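Local atomic coordinates of 4-alpha-glucanotransferase (Streptococcus agalactiae, PDB entry 6M6T), a protein that belongs to the amylomaltases, or disproportionating enzymes, a glucanotransferase family of the TIM-barrel clan, and binds glycans in pockets of its fold. Residues I46-T51 with I214-I219; G248-D253 with D303-R308; M364-F369 with A393-N398. One frame throughout, in Å; residues are numbered along the deposited sequence.

Contact 1: residues I46-T51 with I214-I219; sequences ILPLTT and IGDMPI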
loop_
_atom_site.group_PDB
_atom_site.type_symbol
_atom_site.label_atom_id
_atom_site.label_comp_id
_atom_site.label_asym_id
_atom_site.label_seq_id
_atom_site.Cartn_x
_atom_site.Cartn_y
_atom_site.Cartn_z
ATOM N N ILE A 46 2.988 -0.758 6.521
ATOM C CA ILE A 46 2.234 0.329 5.925
ATOM C C ILE A 46 1.580 -0.169 4.630
ATOM O O ILE A 46 1.815 -1.296 4.172
ATOM C CB ILE A 46 3.126 1.568 5.673
ATOM C CG1 ILE A 46 4.349 1.166 4.842
ATOM C CG2 ILE A 46 3.577 2.192 6.999
ATOM C CD1 ILE A 46 4.911 2.261 3.981
ATOM N N LEU A 47 0.731 0.688 4.047
ATOM C CA LEU A 47 0.173 0.486 2.708
ATOM C C LEU A 47 1.205 0.980 1.695
ATOM O O LEU A 47 2.352 1.276 2.043
ATOM C CB LEU A 47 -1.185 1.169 2.623
ATOM C CG LEU A 47 -2.247 0.643 3.598
ATOM C CD1 LEU A 47 -3.616 0.769 2.963
ATOM C CD2 LEU A 47 -2.022 -0.793 4.042
ATOM N N PRO A 48 0.903 0.970 0.394
ATOM C CA PRO A 48 1.887 1.508 -0.550
ATOM C C PRO A 48 2.008 3.013 -0.410
ATOM O O PRO A 48 1.054 3.716 -0.061
ATOM C CB PRO A 48 1.329 1.117 -1.924
ATOM C CG PRO A 48 0.396 0.032 -1.668
ATOM C CD PRO A 48 -0.209 0.329 -0.341
ATOM N N LEU A 49 3.207 3.508 -0.676
ATOM C CA LEU A 49 3.468 4.933 -0.633
ATOM C C LEU A 49 3.287 5.599 -1.992
ATOM O O LEU A 49 3.793 6.704 -2.216
ATOM C CB LEU A 49 4.874 5.169 -0.092
ATOM C CG LEU A 49 5.070 4.485 1.258
ATOM C CD1 LEU A 49 6.407 4.891 1.845
ATOM C CD2 LEU A 49 3.894 4.812 2.201
ATOM N N THR A 50 2.579 4.957 -2.904
ATOM C CA THR A 50 2.490 5.514 -4.236
ATOM C C THR A 50 1.410 6.590 -4.300
ATOM O O THR A 50 0.639 6.809 -3.355
ATOM C CB THR A 50 2.207 4.419 -5.262
ATOM O OG1 THR A 50 1.124 3.604 -4.795
ATOM C CG2 THR A 50 3.469 3.564 -5.514
ATOM N N THR A 51 1.361 7.251 -5.459
ATOM C CA THR A 51 0.438 8.350 -5.702
ATOM C C THR A 51 -0.982 7.824 -5.901
ATOM O O THR A 51 -1.189 6.671 -6.289
ATOM C CB THR A 51 0.892 9.133 -6.934
ATOM O OG1 THR A 51 0.877 8.257 -8.070
ATOM C CG2 THR A 51 2.318 9.676 -6.740
ATOM N N ILE A 214 7.514 -3.139 6.724
ATOM C CA ILE A 214 6.946 -3.967 5.665
ATOM C C ILE A 214 6.202 -3.051 4.698
ATOM O O ILE A 214 5.106 -2.567 4.999
ATOM C CB ILE A 214 6.007 -5.049 6.210
ATOM C CG1 ILE A 214 6.590 -5.736 7.436
ATOM C CG2 ILE A 214 5.712 -6.058 5.157
ATOM C CD1 ILE A 214 5.504 -6.376 8.295
ATOM N N GLY A 215 6.798 -2.831 3.532
ATOM C CA GLY A 215 6.116 -2.135 2.461
ATOM C C GLY A 215 5.225 -3.043 1.603
ATOM O O GLY A 215 5.374 -4.265 1.554
ATOM N N ASP A 216 4.279 -2.392 0.926
ATOM C CA ASP A 216 3.304 -3.021 0.042
ATOM C C ASP A 216 3.664 -2.687 -1.402
ATOM O O ASP A 216 3.898 -1.517 -1.728
ATOM C CB ASP A 216 1.887 -2.508 0.363
ATOM C CG ASP A 216 0.840 -3.628 0.496
ATOM O OD1 ASP A 216 0.912 -4.626 -0.262
ATOM O OD2 ASP A 216 -0.074 -3.496 1.355
ATOM N N MET A 217 3.694 -3.701 -2.263
ATOM C CA MET A 217 3.883 -3.485 -3.700
ATOM C C MET A 217 2.631 -3.889 -4.467
ATOM O O MET A 217 2.344 -5.097 -4.594
ATOM C CB MET A 217 5.089 -4.262 -4.218
ATOM C CG MET A 217 5.474 -3.942 -5.647
ATOM S SD MET A 217 7.020 -4.780 -6.088
ATOM C CE MET A 217 6.424 -6.155 -7.067
ATOM N N PRO A 218 1.858 -2.936 -4.980
ATOM C CA PRO A 218 0.682 -3.297 -5.780
ATOM C C PRO A 218 1.101 -4.054 -7.026
ATOM O O PRO A 218 2.015 -3.633 -7.742
ATOM C CB PRO A 218 0.059 -1.941 -6.126
ATOM C CG PRO A 218 1.168 -0.938 -5.925
ATOM C CD PRO A 218 2.013 -1.476 -4.834
ATOM N N ILE A 219 0.420 -5.187 -7.273
ATOM C CA ILE A 219 0.704 -6.013 -8.451
ATOM C C ILE A 219 0.565 -5.194 -9.725
ATOM O O ILE A 219 1.422 -5.258 -10.615
ATOM C CB ILE A 219 -0.211 -7.249 -8.498
ATOM C CG1 ILE A 219 -0.003 -7.988 -9.824
ATOM C CG2 ILE A 219 -1.678 -6.856 -8.326
ATOM C CD1 ILE A 219 -0.696 -9.357 -9.945
#
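Pro48 lays its ring alongside the root of the Asp216 side chain, the two pointing the same way, with Pro48 CG 3.6 Å from Asp216 CB. The neighbouring ring carbon, Pro48 CD, approaches the same methylene, while Pro48 CB lies 3.7 Å from the backbone oxygen Asp216 O. One proline ring thus covers the aliphatic part of an acidic residue and part of its peptide group. Farther along the chain a second proline joins in: Pro48 CG and Pro218 CD meet at 3.9 Å, an apolar touch beyond the end of strand 212-217.

At the other end, Ile46 N gives a hydrogen bond to Ile214 O (3.2 Å), with an N-H...O angle of 153°. The bond belongs with the pairing of strands 43-45 and 212-217, parallel neighbours in the barrel. Ile46 holds CG1 between its backbone N and carbonyl carbon (chi1 54°), which brings that methylene within 3.8 Å of the same oxygen, Ile214 O.

The carboxylate of Asp216 looks elsewhere for partners. OD1 makes a salt bridge with Arg294 of the next strand, 292-295, and OD2 is hydrogen-bonded to Tyr59, which the Pro48 ring also touches. Ile219, at the end of the segment, belongs to a glycan pocket and touches the bound 1,5-anhydro-D-glucitol. The chemistry is therefore divided within a single residue: the CB of Asp216 serves hydrophobic packing against proline, while its two buried oxygens are satisfied by separate polar partners, an arrangement that would restrict rotation of the carboxylate.

Contact 2: residues G248-D253 with D303-R308; sequences GVPADD and DYWEIR. With GLC (alpha-D-glucopyranose), chain J.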
loop_
_atom_site.group_PDB
_atom_site.type_symbol
_atom_site.label_atom_id
_atom_site.label_comp_id
_atom_site.label_asym_id
_atom_site.label_seq_id
_atom_site.Cartn_x
_atom_site.Cartn_y
_atom_site.Cartn_z
ATOM N N GLY A 248 -9.251 -7.779 -12.528
ATOM C CA GLY A 248 -10.268 -7.986 -11.527
ATOM C C GLY A 248 -10.197 -9.377 -10.927
ATOM O O GLY A 248 -9.144 -10.028 -10.898
ATOM N N VAL A 249 -11.340 -9.850 -10.458
ATOM C CA VAL A 249 -11.383 -11.116 -9.751
ATOM C C VAL A 249 -12.844 -11.552 -9.743
ATOM O O VAL A 249 -13.741 -10.707 -9.587
ATOM C CB VAL A 249 -10.763 -10.954 -8.353
ATOM C CG1 VAL A 249 -11.787 -10.463 -7.304
ATOM C CG2 VAL A 249 -9.997 -12.196 -7.950
ATOM N N PRO A 250 -13.140 -12.828 -9.959
ATOM C CA PRO A 250 -14.533 -13.262 -10.076
ATOM C C PRO A 250 -15.160 -13.533 -8.715
ATOM O O PRO A 250 -14.498 -13.513 -7.677
ATOM C CB PRO A 250 -14.439 -14.560 -10.893
ATOM C CG PRO A 250 -13.002 -14.996 -10.800
ATOM C CD PRO A 250 -12.209 -13.960 -10.034
ATOM N N ALA A 251 -16.461 -13.801 -8.747
ATOM C CA ALA A 251 -17.207 -14.045 -7.522
ATOM C C ALA A 251 -16.780 -15.351 -6.880
ATOM O O ALA A 251 -16.615 -16.367 -7.560
ATOM C CB ALA A 251 -18.696 -14.111 -7.810
ATOM N N ASP A 252 -16.555 -15.315 -5.577
ATOM C CA ASP A 252 -16.431 -16.550 -4.840
ATOM C C ASP A 252 -17.704 -16.837 -4.029
ATOM O O ASP A 252 -18.753 -16.213 -4.233
ATOM C CB ASP A 252 -15.162 -16.531 -4.000
ATOM C CG ASP A 252 -14.587 -17.925 -3.831
ATOM O OD1 ASP A 252 -15.369 -18.844 -3.478
ATOM O OD2 ASP A 252 -13.372 -18.109 -4.067
ATOM N N ASP A 253 -17.609 -17.794 -3.104
ATOM C CA ASP A 253 -18.719 -18.467 -2.434
ATOM C C ASP A 253 -19.390 -17.668 -1.320
ATOM O O ASP A 253 -20.402 -18.136 -0.797
ATOM C CB ASP A 253 -18.228 -19.792 -1.842
ATOM C CG ASP A 253 -18.425 -20.963 -2.787
ATOM O OD1 ASP A 253 -19.560 -21.491 -2.822
ATOM O OD2 ASP A 253 -17.451 -21.357 -3.473
ATOM N N ASP A 303 -2.015 -17.270 -12.050
ATOM C CA ASP A 303 -3.184 -17.208 -12.926
ATOM C C ASP A 303 -3.929 -15.933 -12.558
ATOM O O ASP A 303 -4.418 -15.827 -11.430
ATOM C CB ASP A 303 -4.112 -18.420 -12.731
ATOM C CG ASP A 303 -3.543 -19.722 -13.286
ATOM O OD1 ASP A 303 -3.339 -19.791 -14.521
ATOM O OD2 ASP A 303 -3.342 -20.692 -12.491
ATOM N N TYR A 304 -4.031 -14.975 -13.480
ATOM C CA TYR A 304 -4.789 -13.753 -13.216
ATOM C C TYR A 304 -6.109 -13.750 -13.983
ATOM O O TYR A 304 -6.247 -14.368 -15.044
ATOM C CB TYR A 304 -4.003 -12.482 -13.569
ATOM C CG TYR A 304 -3.715 -12.370 -15.033
ATOM C CD1 TYR A 304 -2.649 -13.064 -15.588
ATOM C CD2 TYR A 304 -4.517 -11.608 -15.875
ATOM C CE1 TYR A 304 -2.372 -12.998 -16.932
ATOM C CE2 TYR A 304 -4.248 -11.545 -17.237
ATOM C CZ TYR A 304 -3.166 -12.235 -17.749
ATOM O OH TYR A 304 -2.846 -12.205 -19.076
ATOM N N TRP A 305 -7.082 -13.042 -13.423
ATOM C CA TRP A 305 -8.403 -12.926 -14.021
ATOM C C TRP A 305 -8.438 -11.718 -14.951
ATOM O O TRP A 305 -8.052 -10.615 -14.554
ATOM C CB TRP A 305 -9.455 -12.796 -12.928
ATOM C CG TRP A 305 -10.832 -12.671 -13.444
ATOM C CD1 TRP A 305 -11.535 -11.518 -13.631
ATOM C CD2 TRP A 305 -11.697 -13.741 -13.838
ATOM N NE1 TRP A 305 -12.787 -11.806 -14.110
ATOM C CE2 TRP A 305 -12.912 -13.164 -14.246
ATOM C CE3 TRP A 305 -11.560 -15.131 -13.884
ATOM C CZ2 TRP A 305 -13.983 -13.926 -14.693
ATOM C CZ3 TRP A 305 -12.624 -15.886 -14.329
ATOM C CH2 TRP A 305 -13.822 -15.283 -14.727
ATOM N N GLU A 306 -8.914 -11.933 -16.182
ATOM C CA GLU A 306 -8.792 -10.971 -17.275
ATOM C C GLU A 306 -10.184 -10.643 -17.822
ATOM O O GLU A 306 -10.703 -11.355 -18.689
ATOM C CB GLU A 306 -7.873 -11.521 -18.367
ATOM C CG GLU A 306 -7.459 -10.495 -19.435
ATOM C CD GLU A 306 -6.908 -11.125 -20.736
ATOM O OE1 GLU A 306 -7.716 -11.482 -21.627
ATOM O OE2 GLU A 306 -5.666 -11.241 -20.895
ATOM N N ILE A 307 -10.780 -9.554 -17.330
ATOM C CA ILE A 307 -12.039 -9.073 -17.890
ATOM C C ILE A 307 -11.769 -8.476 -19.262
ATOM O O ILE A 307 -10.863 -7.654 -19.425
ATOM C CB ILE A 307 -12.676 -8.024 -16.967
ATOM C CG1 ILE A 307 -12.815 -8.559 -15.533
ATOM C CG2 ILE A 307 -14.009 -7.566 -17.546
ATOM C CD1 ILE A 307 -12.323 -7.611 -14.448
ATOM N N ARG A 308 -12.545 -8.883 -20.259
ATOM C CA ARG A 308 -12.368 -8.272 -21.568
ATOM C C ARG A 308 -12.998 -6.880 -21.583
ATOM O O ARG A 308 -13.638 -6.449 -20.619
ATOM C CB ARG A 308 -12.982 -9.146 -22.654
ATOM C CG ARG A 308 -14.394 -9.563 -22.333
ATOM C CD ARG A 308 -14.879 -10.667 -23.258
ATOM N NE ARG A 308 -15.925 -11.448 -22.607
ATOM C CZ ARG A 308 -15.718 -12.606 -21.984
ATOM N NH1 ARG A 308 -14.500 -13.141 -21.943
ATOM N NH2 ARG A 308 -16.736 -13.234 -21.401
HETATM C C1 GLC J . -11.245 -19.253 1.065
HETATM C C2 GLC J . -10.095 -18.234 0.743
HETATM C C3 GLC J . -10.620 -16.784 0.761
HETATM C C4 GLC J . -11.663 -16.783 -0.374
HETATM C C5 GLC J . -12.868 -17.611 0.149
HETATM C C6 GLC J . -14.125 -17.403 -0.711
HETATM O O1 GLC J . -11.640 -19.163 2.443
HETATM O O2 GLC J . -8.954 -18.385 1.624
HETATM O O3 GLC J . -9.533 -15.870 0.540
HETATM O O4 GLC J . -11.964 -15.477 -0.992
HETATM O O5 GLC J . -12.414 -19.031 0.196
HETATM O O6 GLC J . -15.319 -17.325 0.086
HETATM O O HOH W 1 -6.658 -10.247 -11.608
#
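The antiparallel strands 245-249 and 303-308 run side by side here, their closest alpha carbons, Val249 CA and Trp305 CA, 5.5 Å apart. A water lies between the two backbones, donating to Gly248 O at 2.6 Å and, less closely, to Trp305 O at 3.3 Å. Direct pairing of the strands is secured nearby by a backbone bond between Ile307 and Ile246.

The main side-chain event is a CH-pi contact. Pro250 sets its CG over one face of the Trp305 indole, 3.5 Å from the centroid of the six-membered ring and 17° off the ring normal. Its CB reaches over the same benzo ring toward CZ2, and its CD toward the fusion carbon CD2, so much of the pyrrolidine is spread over the indole. Trp305 turns CG opposite its own backbone N (chi1 180°), carrying the ring across to the proline, while its CB rests 3.4 Å from Gly248 O. Ile307 also reaches Gly248, its CD1 methyl 3.6 Å from Gly248 CA.

The indole has further constraints: NE1 is hydrogen-bonded to Ala314 O, and Trp319 meets the ring edge-to-face while also touching Pro250. Val249, just before the proline, and Asp252, two residues after it, both belong to a glycan pocket and touch the bound AC1 unit; the Asp252 carboxylate also lies beside C6 of the glucose GLC. Dispersion and CH-pi attraction thus dominate where Pro250 leaves the sheet; a water links the backbone carbonyls, while the NE1 bond would limit rotation of the indole.

Contact 3: residues M364-F369 with A393-N398; sequences MKIMEF and AGTHDN. With AC1 (4,6-dideoxy-4-{[(1S,4R,5S,6S)-4,5,6-trihydroxy-3-(hydroxymethyl)cyclohex-2-en-1-yl]amino}-alpha-D-glucopyranose), chain B; ASO (1,5-anhydro-D-glucitol), chain I.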
loop_
_atom_site.group_PDB
_atom_site.type_symbol
_atom_site.label_atom_id
_atom_site.label_comp_id
_atom_site.label_asym_id
_atom_site.label_seq_id
_atom_site.Cartn_x
_atom_site.Cartn_y
_atom_site.Cartn_z
ATOM N N MET A 364 0.194 -15.797 3.885
ATOM C CA MET A 364 -0.687 -15.144 4.834
ATOM C C MET A 364 -1.679 -16.124 5.451
ATOM O O MET A 364 -1.922 -17.218 4.933
ATOM C CB MET A 364 -1.430 -13.991 4.155
ATOM C CG MET A 364 -0.496 -12.905 3.629
ATOM S SD MET A 364 -1.219 -11.264 3.761
ATOM C CE MET A 364 0.255 -10.236 3.690
ATOM N N LYS A 365 -2.233 -15.710 6.595
ATOM C CA LYS A 365 -3.319 -16.399 7.295
ATOM C C LYS A 365 -4.197 -15.312 7.906
ATOM O O LYS A 365 -3.749 -14.558 8.779
ATOM C CB LYS A 365 -2.801 -17.365 8.373
ATOM C CG LYS A 365 -2.203 -18.689 7.846
ATOM C CD LYS A 365 -3.249 -19.561 7.118
ATOM C CE LYS A 365 -2.617 -20.747 6.372
ATOM N NZ LYS A 365 -1.420 -21.303 7.092
ATOM N N ILE A 366 -5.431 -15.199 7.429
ATOM C CA ILE A 366 -6.341 -14.156 7.876
ATOM C C ILE A 366 -7.378 -14.832 8.758
ATOM O O ILE A 366 -8.322 -15.453 8.263
ATOM C CB ILE A 366 -6.982 -13.402 6.703
ATOM C CG1 ILE A 366 -5.910 -12.623 5.936
ATOM C CG2 ILE A 366 -8.097 -12.452 7.187
ATOM C CD1 ILE A 366 -6.438 -11.379 5.212
ATOM N N MET A 367 -7.215 -14.699 10.072
ATOM C CA MET A 367 -8.042 -15.467 10.994
ATOM C C MET A 367 -9.525 -15.186 10.840
ATOM O O MET A 367 -10.343 -15.972 11.332
ATOM C CB MET A 367 -7.660 -15.164 12.429
ATOM C CG MET A 367 -7.847 -16.313 13.415
ATOM S SD MET A 367 -7.122 -15.785 14.986
ATOM C CE MET A 367 -6.277 -14.310 14.441
ATOM N N GLU A 368 -9.897 -14.072 10.206
ATOM C CA GLU A 368 -11.310 -13.740 10.114
ATOM C C GLU A 368 -12.040 -14.620 9.124
ATOM O O GLU A 368 -13.252 -14.790 9.257
ATOM C CB GLU A 368 -11.491 -12.267 9.754
ATOM C CG GLU A 368 -11.682 -11.411 10.977
ATOM C CD GLU A 368 -11.598 -9.933 10.688
ATOM O OE1 GLU A 368 -12.255 -9.479 9.728
ATOM O OE2 GLU A 368 -10.873 -9.224 11.423
ATOM N N PHE A 369 -11.331 -15.192 8.159
ATOM C CA PHE A 369 -11.899 -16.142 7.213
ATOM C C PHE A 369 -12.046 -17.547 7.788
ATOM O O PHE A 369 -12.537 -18.440 7.083
ATOM C CB PHE A 369 -11.014 -16.236 5.967
ATOM C CG PHE A 369 -10.863 -14.949 5.208
ATOM C CD1 PHE A 369 -11.948 -14.115 4.995
ATOM C CD2 PHE A 369 -9.631 -14.597 4.667
ATOM C CE1 PHE A 369 -11.803 -12.952 4.272
ATOM C CE2 PHE A 369 -9.486 -13.434 3.955
ATOM C CZ PHE A 369 -10.576 -12.610 3.756
ATOM N N ALA A 393 -5.210 -10.737 12.191
ATOM C CA ALA A 393 -6.605 -10.831 12.587
ATOM C C ALA A 393 -7.484 -10.490 11.402
ATOM O O ALA A 393 -8.377 -11.257 11.018
ATOM C CB ALA A 393 -6.873 -9.888 13.756
ATOM N N GLY A 394 -7.211 -9.347 10.793
ATOM C CA GLY A 394 -7.734 -9.027 9.490
ATOM C C GLY A 394 -6.678 -8.185 8.824
ATOM O O GLY A 394 -5.680 -7.811 9.442
ATOM N N THR A 395 -6.885 -7.915 7.548
ATOM C CA THR A 395 -6.076 -6.919 6.883
ATOM C C THR A 395 -6.955 -5.730 6.506
ATOM O O THR A 395 -8.149 -5.679 6.819
ATOM C CB THR A 395 -5.345 -7.521 5.683
ATOM O OG1 THR A 395 -4.287 -6.626 5.293
ATOM C CG2 THR A 395 -6.306 -7.776 4.510
ATOM N N HIS A 396 -6.331 -4.748 5.858
ATOM C CA HIS A 396 -6.988 -3.490 5.566
ATOM C C HIS A 396 -8.199 -3.650 4.667
ATOM O O HIS A 396 -8.983 -2.703 4.546
ATOM C CB HIS A 396 -5.988 -2.536 4.930
ATOM C CG HIS A 396 -5.434 -3.019 3.626
ATOM N ND1 HIS A 396 -4.283 -3.769 3.539
ATOM C CD2 HIS A 396 -5.866 -2.847 2.355
ATOM C CE1 HIS A 396 -4.032 -4.044 2.271
ATOM N NE2 HIS A 396 -4.976 -3.493 1.533
ATOM N N ASP A 397 -8.377 -4.816 4.037
ATOM C CA ASP A 397 -9.543 -5.076 3.200
ATOM C C ASP A 397 -10.641 -5.843 3.921
ATOM O O ASP A 397 -11.746 -5.967 3.386
ATOM C CB ASP A 397 -9.122 -5.833 1.941
ATOM C CG ASP A 397 -7.888 -5.232 1.298
ATOM O OD1 ASP A 397 -6.778 -5.614 1.734
ATOM O OD2 ASP A 397 -8.022 -4.393 0.367
ATOM N N ASN A 398 -10.373 -6.334 5.121
ATOM C CA ASN A 398 -11.342 -7.044 5.932
ATOM C C ASN A 398 -11.972 -6.090 6.924
ATOM O O ASN A 398 -11.477 -4.994 7.169
ATOM C CB ASN A 398 -10.670 -8.194 6.687
ATOM C CG ASN A 398 -10.199 -9.295 5.771
ATOM O OD1 ASN A 398 -9.000 -9.446 5.513
ATOM N ND2 ASN A 398 -11.143 -10.078 5.278
HETATM C C1 AC1 B . -12.473 -14.276 -0.394
HETATM O O2 AC1 B . -13.747 -14.262 -2.460
HETATM C C2 AC1 B . -12.915 -13.456 -1.606
HETATM C C4A AC1 B . -6.864 -9.668 -3.043
HETATM C C3 AC1 B . -11.701 -13.072 -2.399
HETATM O O3 AC1 B . -12.163 -12.317 -3.512
HETATM C C4 AC1 B . -10.759 -12.231 -1.537
HETATM N N4A AC1 B . -9.504 -11.938 -2.233
HETATM C C5 AC1 B . -10.379 -12.974 -0.273
HETATM O O5 AC1 B . -11.564 -13.452 0.441
HETATM C C6 AC1 B . -9.517 -12.028 0.590
HETATM C C1B AC1 B . -9.538 -10.786 -3.145
HETATM C C2B AC1 B . -8.479 -11.046 -4.169
HETATM O O2B AC1 B . -8.717 -12.354 -4.689
HETATM C C3B AC1 B . -7.138 -11.054 -3.480
HETATM O O3B AC1 B . -6.111 -11.392 -4.400
HETATM O O4 AC1 B . -5.630 -9.654 -2.295
HETATM C C5B AC1 B . -7.944 -9.144 -2.312
HETATM C C7B AC1 B . -9.243 -9.645 -2.410
HETATM C C6B AC1 B . -7.684 -7.934 -1.440
HETATM O O6B AC1 B . -6.323 -8.027 -1.010
HETATM C C1 ASO I . -4.480 -5.899 -3.956
HETATM C C2 ASO I . -5.249 -5.182 -2.827
HETATM C C3 ASO I . -6.699 -4.916 -3.266
HETATM C C4 ASO I . -6.661 -4.061 -4.546
HETATM C C5 ASO I . -5.864 -4.770 -5.607
HETATM C C6 ASO I . -5.630 -3.801 -6.765
HETATM O O2 ASO I . -5.218 -5.946 -1.616
HETATM O O3 ASO I . -7.431 -4.228 -2.194
HETATM O O4 ASO I . -7.992 -3.768 -5.037
HETATM O O5 ASO I . -4.548 -5.068 -5.133
HETATM O O6 ASO I . -4.327 -4.029 -7.330
#
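The side chains of Phe369 and Asn398 cross at about a right angle, with ring and amide planes 68° apart. Asn398 ND2 comes to the ring obliquely, nearest CZ and CE1, with 3.0 Å between ND2 and CZ. AC1 also meets the ring obliquely, its C6 lying 3.4 Å from Phe369 CZ. The ring thus touches both an amide nitrogen and a methyl of the bound sugar.

The other branch of the amide turns to its own chain and to Ile366. Asn398 OD1 accepts a weak hydrogen bond from Thr395 N (3.3 Å), across a type I turn that runs from Thr395 to Asn398 and is closed by the backbone bond Asn398 N to Thr395 O. Ile366 comes from the opposite direction: with CG1 anti to its carbonyl carbon (chi1 -66°), it extends CD1 beside OD1 and to 3.7 Å from Thr395 CG2. Glu368 slides past Asn398, its OE1 3.7 Å from Asn398 CB, and the carboxylate and amide planes stand 72° apart. Glu368 N makes a weak, bent bond to Ala393 O (3.3 Å).

Within the same turn Asp397 faces the sugars, its OD2 accepting from ASO O3 at 2.6 Å and, weakly, from Asn461. Both segments lie at the ends of adjacent parallel barrel strands, 363-366 and 389-392, joined by backbone bonds of Lys365 and Met367 with Tyr392. Leu436 of helix 428-438 covers Met367 and Ala393, Arg294 of strand 292-295 touches Met364 and Thr395, and Trp404 of helix 401-404 gives a weak bond to Glu368 O.

In the fold
Contacts 1 and 3 lie on the same parallel barrel sheet, each where the chain leaves two adjacent strands, with centres about 17 Å apart. They meet directly: Leu47 CD2 packs 3.8 Å from His396 ND1. Contact 1 is the more central and fully buried; contact 3, farther out, includes partly exposed residues. Contact 2 sits about 21 Å from the centre of the chain, in the separate antiparallel sheet, and touches neither of the others. All three include glycan-pocket residues, so burial and chemistry tell them apart: proline against a buried, charge-paired aspartate in the core, proline over an indole with a bridging water farther out, and polar bonds, some weak, round a turn in contact 3.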